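Surface-associated protein CshB (Streptococcus gordonii, PDB 6YZG) probably binds host fibronectin as a cell-wall-anchored streptococcal adhesin, of which this chain holds the second non-repetitive domain. Local coordinates at residues A[179-183]-A[214-220]. Numbering follows the deposited sequence.
Unlike the reference sequence in segment 179-183: Asn180 (reference Thr).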
ATOM      1  N   TYR A 179      12.134  -1.308  -8.442  1.00 31.62           N
ATOM      2  CA  TYR A 179      11.356  -0.722  -7.287  1.00 27.19           C
ATOM      3  C   TYR A 179      11.164   0.750  -7.684  1.00 17.56           C
ATOM      4  O   TYR A 179      11.788   1.158  -8.666  1.00 23.20           O
ATOM      5  CB  TYR A 179      12.026  -0.780  -5.884  1.00 24.94           C
ATOM      6  CG  TYR A 179      13.492  -0.444  -5.946  1.00 19.14           C
ATOM      7  CD1 TYR A 179      14.410  -1.439  -6.194  1.00 18.28           C
ATOM      8  CD2 TYR A 179      13.946   0.870  -5.944  1.00 16.17           C
ATOM      9  CE1 TYR A 179      15.730  -1.165  -6.512  1.00 16.11           C
ATOM     10  CE2 TYR A 179      15.265   1.153  -6.224  1.00 14.02           C
ATOM     11  CZ  TYR A 179      16.181   0.137  -6.465  1.00 13.84           C
ATOM     12  OH  TYR A 179      17.447   0.401  -6.818  1.00 14.27           O
ATOM     13  N   ASN A 180      10.507   1.548  -6.846  1.00 19.17           N
ATOM     14  CA  ASN A 180      10.302   2.974  -7.173  1.00 18.30           C
ATOM     15  C   ASN A 180      11.028   3.933  -6.198  1.00 15.91           C
ATOM     16  O   ASN A 180      10.770   3.892  -5.052  1.00 17.98           O
ATOM     17  CB  ASN A 180       8.799   3.228  -7.214  1.00 23.55           C
ATOM     18  CG  ASN A 180       8.522   4.684  -7.399  1.00 21.75           C
ATOM     19  OD1 ASN A 180       8.950   5.269  -8.374  1.00 42.20           O
ATOM     20  ND2 ASN A 180       7.885   5.283  -6.424  1.00 42.47           N
ATOM     21  N   VAL A 181      11.912   4.786  -6.699  1.00 14.30           N
ATOM     22  CA  VAL A 181      12.612   5.800  -5.891  1.00 13.28           C
ATOM     23  C   VAL A 181      11.647   6.957  -5.598  1.00 14.81           C
ATOM     24  O   VAL A 181      11.016   7.444  -6.548  1.00 14.91           O
ATOM     25  CB  VAL A 181      13.877   6.292  -6.601  1.00 16.38           C
ATOM     26  CG1 VAL A 181      14.632   7.271  -5.720  1.00 16.31           C
ATOM     27  CG2 VAL A 181      14.711   5.096  -7.037  1.00 16.68           C
ATOM     28  N   ILE A 182      11.491   7.384  -4.356  1.00 12.63           N
ATOM     29  CA  ILE A 182      10.559   8.485  -4.046  1.00 12.39           C
ATOM     30  C   ILE A 182      11.203   9.774  -4.506  1.00 14.08           C
ATOM     31  O   ILE A 182      12.336  10.102  -4.100  1.00 13.83           O
ATOM     32  CB  ILE A 182      10.214   8.548  -2.541  1.00 13.31           C
ATOM     33  CG1 ILE A 182       9.589   7.249  -2.084  1.00 13.37           C
ATOM     34  CG2 ILE A 182       9.323   9.731  -2.252  1.00 12.94           C
ATOM     35  CD1 ILE A 182       9.346   7.092  -0.584  1.00 13.46           C
ATOM     36  N   THR A 183      10.447  10.534  -5.290  1.00 14.48           N
ATOM     37  CA  THR A 183      10.896  11.842  -5.744  1.00 15.53           C
ATOM     38  C   THR A 183      10.123  12.977  -5.085  1.00 14.38           C
ATOM     39  O   THR A 183       9.060  12.731  -4.466  1.00 14.05           O
ATOM     40  CB  THR A 183      10.724  11.941  -7.259  1.00 16.52           C
ATOM     41  OG1 THR A 183       9.328  11.898  -7.529  1.00 18.87           O
ATOM     42  CG2 THR A 183      11.430  10.833  -8.001  1.00 17.80           C
ATOM     43  N   ASP A 214      19.659  10.393  -6.131  1.00 11.99           N
ATOM     44  CA  ASP A 214      19.668   9.490  -7.305  1.00 11.68           C
ATOM     45  C   ASP A 214      18.242   9.043  -7.545  1.00 11.46           C
ATOM     46  O   ASP A 214      17.780   8.043  -6.999  1.00 12.02           O
ATOM     47  CB  ASP A 214      20.634   8.337  -7.055  1.00 11.35           C
ATOM     48  CG  ASP A 214      20.622   7.316  -8.141  1.00 13.38           C
ATOM     49  OD1 ASP A 214      19.923   7.489  -9.181  1.00 13.73           O
ATOM     50  OD2 ASP A 214      21.200   6.247  -7.873  1.00 14.05           O
ATOM     51  N   THR A 215      17.534   9.789  -8.405  1.00 12.94           N
ATOM     52  CA  THR A 215      16.108   9.465  -8.702  1.00 13.53           C
ATOM     53  C   THR A 215      15.947   8.242  -9.593  1.00 15.00           C
ATOM     54  O   THR A 215      14.815   7.702  -9.693  1.00 16.33           O
ATOM     55  CB  THR A 215      15.377  10.653  -9.350  1.00 16.10           C
ATOM     56  OG1 THR A 215      15.827  10.812 -10.696  1.00 19.81           O
ATOM     57  CG2 THR A 215      15.579  11.896  -8.554  1.00 16.80           C
ATOM     58  N   VAL A 216      17.034   7.687 -10.142  1.00 13.04           N
ATOM     59  CA  VAL A 216      16.955   6.548 -11.066  1.00 13.51           C
ATOM     60  C   VAL A 216      17.054   5.235 -10.320  1.00 13.33           C
ATOM     61  O   VAL A 216      16.254   4.350 -10.515  1.00 16.01           O
ATOM     62  CB  VAL A 216      18.017   6.639 -12.167  1.00 15.43           C
ATOM     63  CG1 VAL A 216      18.031   5.408 -13.062  1.00 15.77           C
ATOM     64  CG2 VAL A 216      17.826   7.926 -12.924  1.00 17.41           C
ATOM     65  N   THR A 217      18.096   5.109  -9.464  1.00 12.59           N
ATOM     66  CA  THR A 217      18.319   3.842  -8.748  1.00 12.86           C
ATOM     67  C   THR A 217      18.166   4.003  -7.230  1.00 10.86           C
ATOM     68  O   THR A 217      18.154   2.964  -6.537  1.00 14.11           O
ATOM     69  CB  THR A 217      19.677   3.189  -9.040  1.00 13.36           C
ATOM     70  OG1 THR A 217      20.716   3.779  -8.227  1.00 13.96           O
ATOM     71  CG2 THR A 217      19.989   3.200 -10.516  1.00 15.42           C
ATOM     72  N   GLY A 218      18.087   5.222  -6.710  1.00 10.65           N
ATOM     73  CA  GLY A 218      17.902   5.383  -5.255  1.00 11.29           C
ATOM     74  C   GLY A 218      19.134   5.043  -4.463  1.00  9.89           C
ATOM     75  O   GLY A 218      19.023   4.805  -3.230  1.00 10.81           O
ATOM     76  N   GLY A 219      20.311   5.025  -5.081  1.00 10.25           N
ATOM     77  CA  GLY A 219      21.565   4.935  -4.368  1.00 10.39           C
ATOM     78  C   GLY A 219      22.360   3.667  -4.597  1.00 10.31           C
ATOM     79  O   GLY A 219      23.369   3.453  -3.901  1.00  9.99           O
ATOM     80  N   LEU A 220      22.031   2.840  -5.581  1.00  9.64           N
ATOM     81  CA  LEU A 220      22.883   1.679  -5.878  1.00  8.67           C
ATOM     82  C   LEU A 220      24.277   2.192  -6.241  1.00  9.88           C
ATOM     83  O   LEU A 220      24.424   3.206  -6.952  1.00 10.38           O
ATOM     84  CB  LEU A 220      22.337   0.847  -7.036  1.00  9.63           C
ATOM     85  CG  LEU A 220      20.986   0.245  -6.781  1.00  9.43           C
ATOM     86  CD1 LEU A 220      20.515  -0.552  -8.007  1.00 10.50           C
ATOM     87  CD2 LEU A 220      20.935  -0.650  -5.550  1.00  9.90           C
TER
HETATM   88  O   HOH W   1      14.494   1.692  -9.669  1.00 40.61           O
HETATM   89  O   HOH W   2      11.470   7.621  -9.334  1.00 34.25           O
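Val181 plugs a turn lined almost wholly by backbone and closed by the bond from Gly218 N to Asp214 O: its CG1 lies 3.5 Å from the carbonyl O of Asp214, its CG2 3.4 Å from the amide N of Gly218. With CG1 anti to the backbone N (chi1 -177°), both methyls point at the turn's backbone, and CB lies over the carbonyl of Thr215. Gly218, at positive phi and without a side chain, brings the main chain close to CG2.

The one direct hydrogen bond between 179-183 and 214-220 comes from Tyr179, whose OH donates to the carbonyl O of Thr217 over 2.7 Å. That oxygen lies at the ring edge, met at a C=O...O angle of 138°. Leu220 approaches the phenol from the opposite direction, its CD1 3.4 Å from Tyr179 OH. Phe225 meets the tyrosine ring edge-to-face.

Water fills in elsewhere: one molecule donates to the carbonyls of Tyr179 and Val216, another to that of Val181 and, weakly, to that of Thr215. Near helix 184-193, CG2 of Thr183 touches CB of Thr215, whose hydroxyl is bonded to the carbonyl of Asn289 of the second subunit.

Asp214 holds the turn in shape. Its OD1 takes the amides of Val216 (an Asx turn) and Thr217 (completing an Asx motif) from one face of the carboxylate, the latter nearly straight at 175°. OD2 receives Thr217 OG1 on its syn side, at 2.5 Å, and Gly219 N. Four donors on one buried carboxylate would favour its charged form; by holding Thr217 through N and OG1 they probably steady its carbonyl, Tyr179's acceptor. The loop thus joins edge strand 180-181 through valine methyls packed on main chain, one phenol hydrogen bond and shared water.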